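Local coordinates for 3',5'-cyclic-nucleotide phosphodiesterase 1 (Saccharomyces cerevisiae, PDB 4OJV), which is a yeast class-II cyclic-nucleotide phosphodiesterase of the metallo-hydrolase clan, a dimer in this structure that holds a pair of zinc ions, at residues I8-N12 with I360-G364; A11-T16 with T325-S329; P66-E70 with A332-R337; T127-H133 with V241-V245. All blocks are in the same frame, centred on the assembly; numbering follows the deposited sequence.

Contact 1 of 4, residues I8-N12 with I360-G364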
# COMPACT_ATOMS: atom_id res chain seq x y z
N ILE A 8 5.71 -15.04 -4.51
CA ILE A 8 5.34 -14.33 -3.30
C ILE A 8 5.53 -12.84 -3.52
O ILE A 8 6.65 -12.34 -3.49
CB ILE A 8 6.18 -14.80 -2.09
CG1 ILE A 8 6.19 -16.33 -1.98
CG2 ILE A 8 5.66 -14.14 -0.81
CD1 ILE A 8 4.87 -16.97 -1.66
N LEU A 9 4.44 -12.13 -3.81
CA LEU A 9 4.53 -10.67 -3.95
C LEU A 9 4.53 -9.98 -2.60
O LEU A 9 5.23 -8.99 -2.41
CB LEU A 9 3.43 -10.11 -4.84
CG LEU A 9 3.46 -10.55 -6.30
CD1 LEU A 9 2.43 -9.77 -7.10
CD2 LEU A 9 4.84 -10.40 -6.94
N GLY A 10 3.73 -10.50 -1.68
CA GLY A 10 3.65 -9.91 -0.35
C GLY A 10 3.27 -10.95 0.67
O GLY A 10 2.37 -11.76 0.45
N ALA A 11 3.99 -10.94 1.79
CA ALA A 11 3.72 -11.86 2.89
C ALA A 11 3.76 -11.14 4.24
O ALA A 11 3.85 -11.78 5.27
CB ALA A 11 4.71 -13.02 2.87
N ASN A 12 3.66 -9.82 4.21
CA ASN A 12 3.71 -8.98 5.40
C ASN A 12 2.34 -8.90 6.06
O ASN A 12 1.36 -8.59 5.39
CB ASN A 12 4.20 -7.60 4.95
CG ASN A 12 4.17 -6.55 6.03
OD1 ASN A 12 4.17 -6.84 7.22
ND2 ASN A 12 4.15 -5.30 5.61
N ILE A 360 9.27 -19.85 6.00
CA ILE A 360 8.57 -18.56 5.98
C ILE A 360 8.50 -18.10 4.53
O ILE A 360 9.49 -18.18 3.81
CB ILE A 360 9.32 -17.49 6.83
CG1 ILE A 360 9.59 -17.98 8.26
CG2 ILE A 360 8.57 -16.17 6.81
CD1 ILE A 360 8.36 -18.27 9.11
N ALA A 361 7.33 -17.61 4.12
CA ALA A 361 7.16 -16.99 2.80
C ALA A 361 7.98 -15.71 2.69
O ALA A 361 7.89 -14.85 3.56
CB ALA A 361 5.69 -16.66 2.54
N LEU A 362 8.78 -15.61 1.63
CA LEU A 362 9.64 -14.46 1.41
C LEU A 362 9.29 -13.74 0.12
O LEU A 362 9.35 -14.32 -0.97
CB LEU A 362 11.11 -14.88 1.36
CG LEU A 362 11.72 -15.49 2.62
CD1 LEU A 362 13.13 -16.01 2.33
CD2 LEU A 362 11.73 -14.49 3.76
N GLU A 363 8.94 -12.47 0.26
CA GLU A 363 8.61 -11.64 -0.88
C GLU A 363 9.74 -11.63 -1.89
O GLU A 363 10.92 -11.75 -1.52
CB GLU A 363 8.38 -10.20 -0.42
CG GLU A 363 7.19 -10.03 0.47
CD GLU A 363 7.44 -10.24 1.96
OE1 GLU A 363 8.52 -10.76 2.42
OE2 GLU A 363 6.47 -9.86 2.66
N GLY A 364 9.39 -11.52 -3.16
CA GLY A 364 10.39 -11.41 -4.21
C GLY A 364 10.99 -12.75 -4.60
O GLY A 364 12.04 -12.79 -5.24
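The carboxylate of Glu363 reaches over the 8-12 backbone and takes the N-H of Ala11 on OE2, 2.8 Å from N to OE2. The donor arrives well above the carboxylate plane, 46° out of it, and the bond is moderately bent. Glu363 gets there by a bend in its chain: CG stands beside the backbone N, and a chi2 of 87° then turns the carboxylate toward Ala11 N. The CG methylene passes Gly10 CA at 3.6 Å on the way. At the other end of the contact the main chains bond directly, Gly364 N giving its hydrogen to Ile8 O at 2.9 Å; the same oxygen also receives a C-H contact from Glu363 CA. Beside these two polar points sits a small apolar patch. Ala11 CB and Ala361 CB meet methyl to methyl at 3.8 Å, and Ile8 lays CG2 near Ala361 CB at 4.2 Å while its CB rests against Leu362 O. Further out, strand 321-325 backs Ala361 through Ile323 and Thr325, and Leu9 points away, onto helix 44-53. Leu9 and Gly10 together face Cys22 of the neighbouring strand, a classic beta bulge. The arrangement belongs to the two-sheet core of a metallo-hydrolase fold: the 360-364 loop carries the chain from strand 357-360 of one sheet to strand 365-368, beside 4-8, of the other.

Contact 2 of 4, residues A11-T16 with T325-S329. With ZN (zinc ion), chain E; SO4 (sulfate ion), chain B.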
# COMPACT_ATOMS: atom_id res chain seq x y z
N ALA A 11 3.99 -10.94 1.79
CA ALA A 11 3.72 -11.86 2.89
C ALA A 11 3.76 -11.14 4.24
O ALA A 11 3.85 -11.78 5.27
CB ALA A 11 4.71 -13.02 2.87
N ASN A 12 3.66 -9.82 4.21
CA ASN A 12 3.71 -8.98 5.40
C ASN A 12 2.34 -8.90 6.06
O ASN A 12 1.36 -8.59 5.39
CB ASN A 12 4.20 -7.60 4.95
CG ASN A 12 4.17 -6.55 6.03
OD1 ASN A 12 4.17 -6.84 7.22
ND2 ASN A 12 4.15 -5.30 5.61
N GLY A 13 2.25 -9.18 7.36
CA GLY A 13 0.99 -9.08 8.10
C GLY A 13 0.64 -7.71 8.62
O GLY A 13 -0.43 -7.54 9.19
N GLY A 14 1.53 -6.73 8.43
CA GLY A 14 1.37 -5.39 9.00
C GLY A 14 2.14 -5.28 10.30
O GLY A 14 2.67 -6.27 10.81
N PRO A 15 2.21 -4.08 10.90
CA PRO A 15 1.49 -2.89 10.47
C PRO A 15 2.19 -2.03 9.42
O PRO A 15 1.58 -1.08 8.94
CB PRO A 15 1.33 -2.10 11.77
CG PRO A 15 2.55 -2.46 12.55
CD PRO A 15 2.84 -3.90 12.22
N THR A 16 3.42 -2.34 9.03
CA THR A 16 3.99 -1.62 7.88
C THR A 16 3.14 -1.98 6.66
O THR A 16 2.57 -3.07 6.57
CB THR A 16 5.49 -1.87 7.64
OG1 THR A 16 5.69 -3.19 7.12
CG2 THR A 16 6.31 -1.67 8.92
N THR A 325 2.88 -17.44 6.31
CA THR A 325 2.63 -16.13 5.73
C THR A 325 2.18 -15.12 6.79
O THR A 325 1.92 -15.48 7.93
CB THR A 325 1.52 -16.24 4.67
OG1 THR A 325 0.31 -16.63 5.33
CG2 THR A 325 1.90 -17.27 3.60
N HIS A 326 2.10 -13.86 6.39
CA HIS A 326 1.39 -12.84 7.17
C HIS A 326 1.98 -12.61 8.53
O HIS A 326 1.28 -12.29 9.48
CB HIS A 326 -0.10 -13.22 7.27
CG HIS A 326 -1.03 -12.06 7.55
ND1 HIS A 326 -1.31 -11.64 8.81
CD2 HIS A 326 -1.81 -11.29 6.70
CE1 HIS A 326 -2.18 -10.62 8.75
NE2 HIS A 326 -2.50 -10.41 7.47
N VAL A 327 3.30 -12.76 8.65
CA VAL A 327 3.95 -12.47 9.92
C VAL A 327 3.95 -10.95 10.13
O VAL A 327 4.31 -10.18 9.24
CB VAL A 327 5.37 -13.05 10.01
CG1 VAL A 327 6.05 -12.65 11.31
CG2 VAL A 327 5.32 -14.57 9.88
N LYS A 328 3.54 -10.53 11.33
CA LYS A 328 3.49 -9.11 11.65
C LYS A 328 4.82 -8.59 12.15
O LYS A 328 5.60 -9.33 12.77
CB LYS A 328 2.41 -8.88 12.71
CG LYS A 328 1.00 -9.05 12.15
CD LYS A 328 -0.08 -8.80 13.19
CE LYS A 328 -1.49 -8.90 12.61
NZ LYS A 328 -1.84 -7.87 11.58
N SER A 329 5.09 -7.31 11.91
CA SER A 329 6.21 -6.66 12.61
C SER A 329 5.87 -6.53 14.08
O SER A 329 4.69 -6.54 14.49
CB SER A 329 6.48 -5.25 12.07
OG SER A 329 6.83 -5.27 10.71
ZN ZN E . -4.33 -9.52 6.94
S SO4 B . -5.13 -8.11 9.99
O1 SO4 B . -5.36 -6.74 9.46
O2 SO4 B . -4.61 -8.01 11.38
O3 SO4 B . -6.40 -8.91 9.95
O4 SO4 B . -4.09 -8.73 9.13
O HOH W 1 5.51 -13.38 6.49
O HOH W 2 4.90 -4.87 8.95
O HOH W 3 -6.05 -8.53 7.30
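Bare glycine backbone lies on the ring of a zinc ligand: Gly13 CA stands 3.4 Å above the His326 ring plane, over its centre, in a CH-pi contact, and also makes a C-H contact to His326 O. The same loop has a cis peptide before Pro15. His326 has its CG anti to the backbone N (chi1 -158°), which swings the ring under Gly13 and brings NE2 to a zinc ion at 2.1 Å; ND1 is hydrogen-bonded to Ser281 OG. Lys328 runs extended past the loop and bends only at its last torsion. Its NZ gives one hydrogen bond to Gly13 O at 2.8 Å, tilted 34° from the carbonyl plane, and another to sulfate O2, so the ammonium group ties loop and anion together. The sulfate, probably from the crystallisation liquor, is also modelled as a ligand of that zinc through O4, whose exact place is doubtful.

Main-chain bonds join the two loops at Gly13 N to Val327 O, 3.0 Å and nearly straight, and at Ser329 N to Gly14 O. Asn12 OD1 accepts from Gly14 N in an Asx turn, with the donor above the carbonyl plane. One water joins Asn12 OD1, Thr16 and Ser329 OG. Pro15 O is bonded by Asn140 of the second subunit, which places this edge at the dimer interface. Asp132, His133 and Asp244 complete the zinc ion's protein ligands, making the contact one wall of the dinuclear zinc site characteristic of the metallo-hydrolase clan.

Contact 3 of 4, residues P66-E70 with A332-R337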
# COMPACT_ATOMS: atom_id res chain seq x y z
N PRO A 66 15.61 -8.61 3.21
CA PRO A 66 15.34 -7.59 4.24
C PRO A 66 14.83 -8.19 5.56
O PRO A 66 14.11 -9.20 5.54
CB PRO A 66 14.25 -6.73 3.60
CG PRO A 66 14.45 -6.91 2.14
CD PRO A 66 14.86 -8.34 1.97
N SER A 67 15.23 -7.57 6.67
CA SER A 67 14.81 -8.01 8.00
C SER A 67 14.48 -6.82 8.90
O SER A 67 13.32 -6.63 9.28
CB SER A 67 15.89 -8.89 8.64
OG SER A 67 15.56 -9.21 9.97
N PHE A 68 15.50 -6.03 9.24
CA PHE A 68 15.39 -4.79 10.03
C PHE A 68 15.37 -4.99 11.55
O PHE A 68 14.99 -4.09 12.30
CB PHE A 68 14.24 -3.88 9.54
CG PHE A 68 14.32 -3.58 8.07
CD1 PHE A 68 15.39 -2.87 7.53
CD2 PHE A 68 13.32 -4.03 7.20
CE1 PHE A 68 15.47 -2.61 6.17
CE2 PHE A 68 13.38 -3.75 5.84
CZ PHE A 68 14.46 -3.04 5.33
N TYR A 69 15.83 -6.16 11.99
CA TYR A 69 15.90 -6.45 13.41
C TYR A 69 17.37 -6.54 13.82
O TYR A 69 18.08 -5.54 13.74
CB TYR A 69 15.09 -7.70 13.77
CG TYR A 69 13.61 -7.49 13.53
CD1 TYR A 69 13.04 -7.64 12.26
CD2 TYR A 69 12.77 -7.14 14.59
CE1 TYR A 69 11.68 -7.44 12.04
CE2 TYR A 69 11.40 -6.93 14.38
CZ TYR A 69 10.87 -7.09 13.10
OH TYR A 69 9.50 -6.91 12.89
N GLU A 70 17.86 -7.70 14.23
CA GLU A 70 19.28 -7.84 14.57
C GLU A 70 20.17 -7.32 13.43
O GLU A 70 21.21 -6.70 13.69
CB GLU A 70 19.61 -9.28 14.95
CG GLU A 70 18.98 -9.67 16.28
CD GLU A 70 19.00 -11.16 16.52
OE1 GLU A 70 18.59 -11.93 15.64
OE2 GLU A 70 19.43 -11.57 17.63
N ALA A 332 10.43 -5.88 18.59
CA ALA A 332 11.20 -6.88 19.31
C ALA A 332 12.66 -6.86 18.87
O ALA A 332 12.99 -6.29 17.83
CB ALA A 332 10.62 -8.27 19.09
N LYS A 333 13.53 -7.49 19.66
CA LYS A 333 14.94 -7.53 19.33
C LYS A 333 15.22 -8.42 18.12
O LYS A 333 16.09 -8.12 17.31
CB LYS A 333 15.77 -7.98 20.53
CG LYS A 333 15.80 -6.98 21.68
CD LYS A 333 16.68 -7.46 22.82
CE LYS A 333 16.76 -6.42 23.92
NZ LYS A 333 17.67 -6.83 25.03
N ARG A 334 14.46 -9.51 18.00
CA ARG A 334 14.69 -10.50 16.95
C ARG A 334 13.54 -10.54 15.95
O ARG A 334 12.37 -10.39 16.32
CB ARG A 334 14.91 -11.89 17.57
CG ARG A 334 15.35 -12.99 16.62
CD ARG A 334 16.28 -13.98 17.32
NE ARG A 334 16.83 -14.98 16.40
CZ ARG A 334 16.34 -16.20 16.23
NH1 ARG A 334 15.28 -16.59 16.91
NH2 ARG A 334 16.93 -17.02 15.38
N ASP A 335 13.89 -10.76 14.69
CA ASP A 335 12.92 -10.88 13.61
C ASP A 335 11.88 -11.94 13.99
O ASP A 335 12.22 -13.10 14.23
CB ASP A 335 13.68 -11.27 12.34
CG ASP A 335 12.85 -11.17 11.06
OD1 ASP A 335 11.66 -11.55 11.05
OD2 ASP A 335 13.44 -10.74 10.05
N PRO A 336 10.59 -11.55 14.05
CA PRO A 336 9.59 -12.51 14.50
C PRO A 336 9.42 -13.68 13.54
O PRO A 336 8.95 -14.73 13.96
CB PRO A 336 8.30 -11.69 14.58
CG PRO A 336 8.53 -10.55 13.65
CD PRO A 336 9.99 -10.23 13.79
N ARG A 337 9.81 -13.52 12.28
CA ARG A 337 9.75 -14.65 11.36
C ARG A 337 10.70 -15.76 11.82
O ARG A 337 10.37 -16.95 11.70
CB ARG A 337 10.10 -14.21 9.95
CG ARG A 337 9.08 -13.25 9.37
CD ARG A 337 9.52 -12.64 8.05
NE ARG A 337 10.76 -11.88 8.19
CZ ARG A 337 11.45 -11.39 7.17
NH1 ARG A 337 10.99 -11.55 5.93
NH2 ARG A 337 12.58 -10.73 7.38
O HOH W 4 12.51 -10.55 3.69
O HOH W 5 16.66 -10.75 14.07
O HOH W 6 19.25 -14.41 15.28
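Tyr69 and Asp335 centre a polar and CH-pi contact between the loop joining strands 64-66 and 73-75 and the N-terminal end of helix 336-350, partly buried beside the second subunit. Tyr69 carries its apolar half. Over one face of the ring lie Asp335 CA and Pro336 CD, 3.4 and 3.3 Å above the plane, each offset toward the rim, while Ala332 O lies at the edge. Asp335 carries the polar half. Its OD1 accepts from Arg337 N, the capping bond of an N-cap residue, and with its syn lone pair also from Arg337 NE. OD2 takes Arg337 NH2 at 2.8 Å, again on the syn side, and Ser67 OG at 2.6 Å on the anti side. The side-on grip is almost flat and nearly straight, which, with four donors in all, holds the carboxylate firmly and probably keeps it ionised. Arg337 bends at chi3 (-61°) to lay its guanidinium there, and NH2 also reaches Pro66 O on a lone pair, 2.8 Å away. Toward solvent, Glu70 OE1 makes only a long salt bridge to Arg334 NE, backed by a shared water; Arg334 has a firmer salt bridge to Glu342 of helix 336-350. Asn109 of the second subunit bonds Ala332 O, and Met111 of that subunit packs on Tyr69, so the loop of the 64-66/73-75 hairpin and the loop leading into helix 336-350 both meet the other chain.

Contact 4 of 4, residues T127-H133 with V241-V245. With ZN (zinc ion), chain D; ZN (zinc ion), chain E.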
# COMPACT_ATOMS: atom_id res chain seq x y z
N THR A 127 -9.49 -13.43 -0.19
CA THR A 127 -9.87 -14.20 0.99
C THR A 127 -10.81 -13.44 1.92
O THR A 127 -11.72 -14.01 2.52
CB THR A 127 -8.63 -14.68 1.78
OG1 THR A 127 -7.93 -13.55 2.31
CG2 THR A 127 -7.72 -15.55 0.90
N HIS A 128 -10.55 -12.15 2.06
CA HIS A 128 -11.39 -11.26 2.86
C HIS A 128 -11.05 -9.84 2.49
O HIS A 128 -9.98 -9.60 1.93
CB HIS A 128 -11.29 -11.54 4.36
CG HIS A 128 -9.94 -11.19 5.00
ND1 HIS A 128 -8.77 -11.79 4.65
CD2 HIS A 128 -9.65 -10.31 6.03
CE1 HIS A 128 -7.78 -11.30 5.44
NE2 HIS A 128 -8.31 -10.40 6.29
N PRO A 129 -11.95 -8.88 2.77
CA PRO A 129 -11.79 -7.54 2.23
C PRO A 129 -11.06 -6.56 3.15
O PRO A 129 -11.08 -5.36 2.90
CB PRO A 129 -13.23 -7.10 2.00
CG PRO A 129 -13.96 -7.73 3.15
CD PRO A 129 -13.31 -9.08 3.33
N HIS A 130 -10.35 -7.05 4.17
CA HIS A 130 -9.47 -6.14 4.93
C HIS A 130 -8.51 -5.46 3.99
O HIS A 130 -8.01 -6.07 3.03
CB HIS A 130 -8.67 -6.86 6.01
CG HIS A 130 -9.43 -7.10 7.29
ND1 HIS A 130 -9.04 -8.05 8.20
CD2 HIS A 130 -10.53 -6.47 7.83
CE1 HIS A 130 -9.89 -8.01 9.25
NE2 HIS A 130 -10.81 -7.05 9.01
N LEU A 131 -8.25 -4.18 4.27
CA LEU A 131 -7.53 -3.34 3.32
C LEU A 131 -6.16 -3.91 2.90
O LEU A 131 -5.77 -3.75 1.74
CB LEU A 131 -7.44 -1.91 3.86
CG LEU A 131 -6.97 -0.83 2.87
CD1 LEU A 131 -7.72 0.49 3.11
CD2 LEU A 131 -5.47 -0.62 2.95
N ASP A 132 -5.44 -4.56 3.82
CA ASP A 132 -4.13 -5.14 3.50
C ASP A 132 -4.20 -6.26 2.47
O ASP A 132 -3.17 -6.62 1.89
CB ASP A 132 -3.33 -5.59 4.76
CG ASP A 132 -4.09 -6.64 5.62
OD1 ASP A 132 -5.29 -6.38 5.88
OD2 ASP A 132 -3.54 -7.73 6.05
N HIS A 133 -5.39 -6.79 2.20
CA HIS A 133 -5.56 -7.87 1.23
C HIS A 133 -6.11 -7.38 -0.08
O HIS A 133 -6.27 -8.18 -1.00
CB HIS A 133 -6.41 -9.01 1.80
CG HIS A 133 -5.77 -9.65 2.99
ND1 HIS A 133 -5.19 -10.89 2.97
CD2 HIS A 133 -5.54 -9.14 4.25
CE1 HIS A 133 -4.64 -11.13 4.17
NE2 HIS A 133 -4.84 -10.06 4.95
N VAL A 241 -4.10 -22.21 -0.22
CA VAL A 241 -3.64 -20.84 -0.02
C VAL A 241 -4.67 -20.16 0.87
O VAL A 241 -5.84 -20.03 0.49
CB VAL A 241 -3.43 -20.09 -1.35
CG1 VAL A 241 -2.78 -18.74 -1.09
CG2 VAL A 241 -2.56 -20.90 -2.31
N CYS A 242 -4.23 -19.68 2.03
CA CYS A 242 -5.15 -19.29 3.10
C CYS A 242 -5.25 -17.79 3.32
O CYS A 242 -4.25 -17.05 3.24
CB CYS A 242 -4.71 -19.91 4.43
SG CYS A 242 -4.59 -21.71 4.41
N GLY A 243 -6.45 -17.34 3.64
CA GLY A 243 -6.62 -16.02 4.24
C GLY A 243 -6.39 -16.05 5.74
O GLY A 243 -6.27 -17.13 6.33
N ASP A 244 -6.35 -14.86 6.35
CA ASP A 244 -6.14 -14.70 7.79
C ASP A 244 -7.17 -15.58 8.52
O ASP A 244 -8.30 -15.73 8.06
CB ASP A 244 -6.34 -13.24 8.28
CG ASP A 244 -5.46 -12.18 7.54
OD1 ASP A 244 -4.63 -12.66 6.70
OD2 ASP A 244 -5.69 -10.88 7.80
N VAL A 245 -6.78 -16.13 9.67
CA VAL A 245 -7.62 -17.12 10.33
C VAL A 245 -7.25 -17.24 11.80
O VAL A 245 -6.10 -17.04 12.19
CB VAL A 245 -7.52 -18.50 9.61
CG1 VAL A 245 -6.11 -19.07 9.72
CG2 VAL A 245 -8.55 -19.50 10.13
ZN ZN D . -7.45 -9.56 8.10
ZN ZN E . -4.33 -9.52 6.94
O HOH W 3 -6.05 -8.53 7.30
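Asp244 enters the metal site of the 127-133 loop from the end of strand 238-242, its CB passing His128 CE1 at 3.7 Å. With CG beside the backbone N (chi1 -55°), the carboxylate is carried up beside both rings, His128 and His133. CG itself comes 3.3 Å from His128 CE1. The first oxygen, OD1, turns to His133, 3.0 Å from CE1, whereas OD2 is the bridging atom: it binds one zinc ion at 2.2 Å and the other at 2.1 Å. His128 NE2 and His130 ND1 join it on the first zinc ion; Asp132 OD2 and His133 NE2, both 2.1 Å from the metal, join it on the second. The carboxylate plane stands 67° from the His128 ring and 70° from that of His133, and His128 CE1 sits over the centre of the His133 ring. A water spans both metals and donates to Asp132 OD1. Behind these ligands, Thr127 OG1 accepts from His128 ND1 in the ring plane, fixing the ring's rotation, and Thr127 CB packs tightly on Gly243 CA at 3.4 Å. His133 ND1 is hydrogen-bonded to Asp39. With His213 and His326 added from elsewhere in the chain, the His-x-His-x-Asp-His loop and the bridging aspartate form the dinuclear zinc centre of the metallo-beta-lactamase fold.

In the fold
Along the chain, contact 1 joins the two ends, 8-12 with 360-364, and contact 4, 127-133 with 241-245, falls inside the spans of all the others; contacts 2 and 3 interleave. Contacts 1 and 2 share Ala11 and Asn12, their centres 9 Å apart, so the loop after strand 4-8 meets in turn the loops that follow strands 357-360 and 321-325 of the other sheet. Contact 2 lies 12 Å, centre to centre, from both 3 and 4: Val327 and Ser329 pack on contact 3, and His326 shares a zinc ion with contact 4. Contacts 2, 3 and 4 all reach the second subunit, placing the metal centre close to the dimer interface.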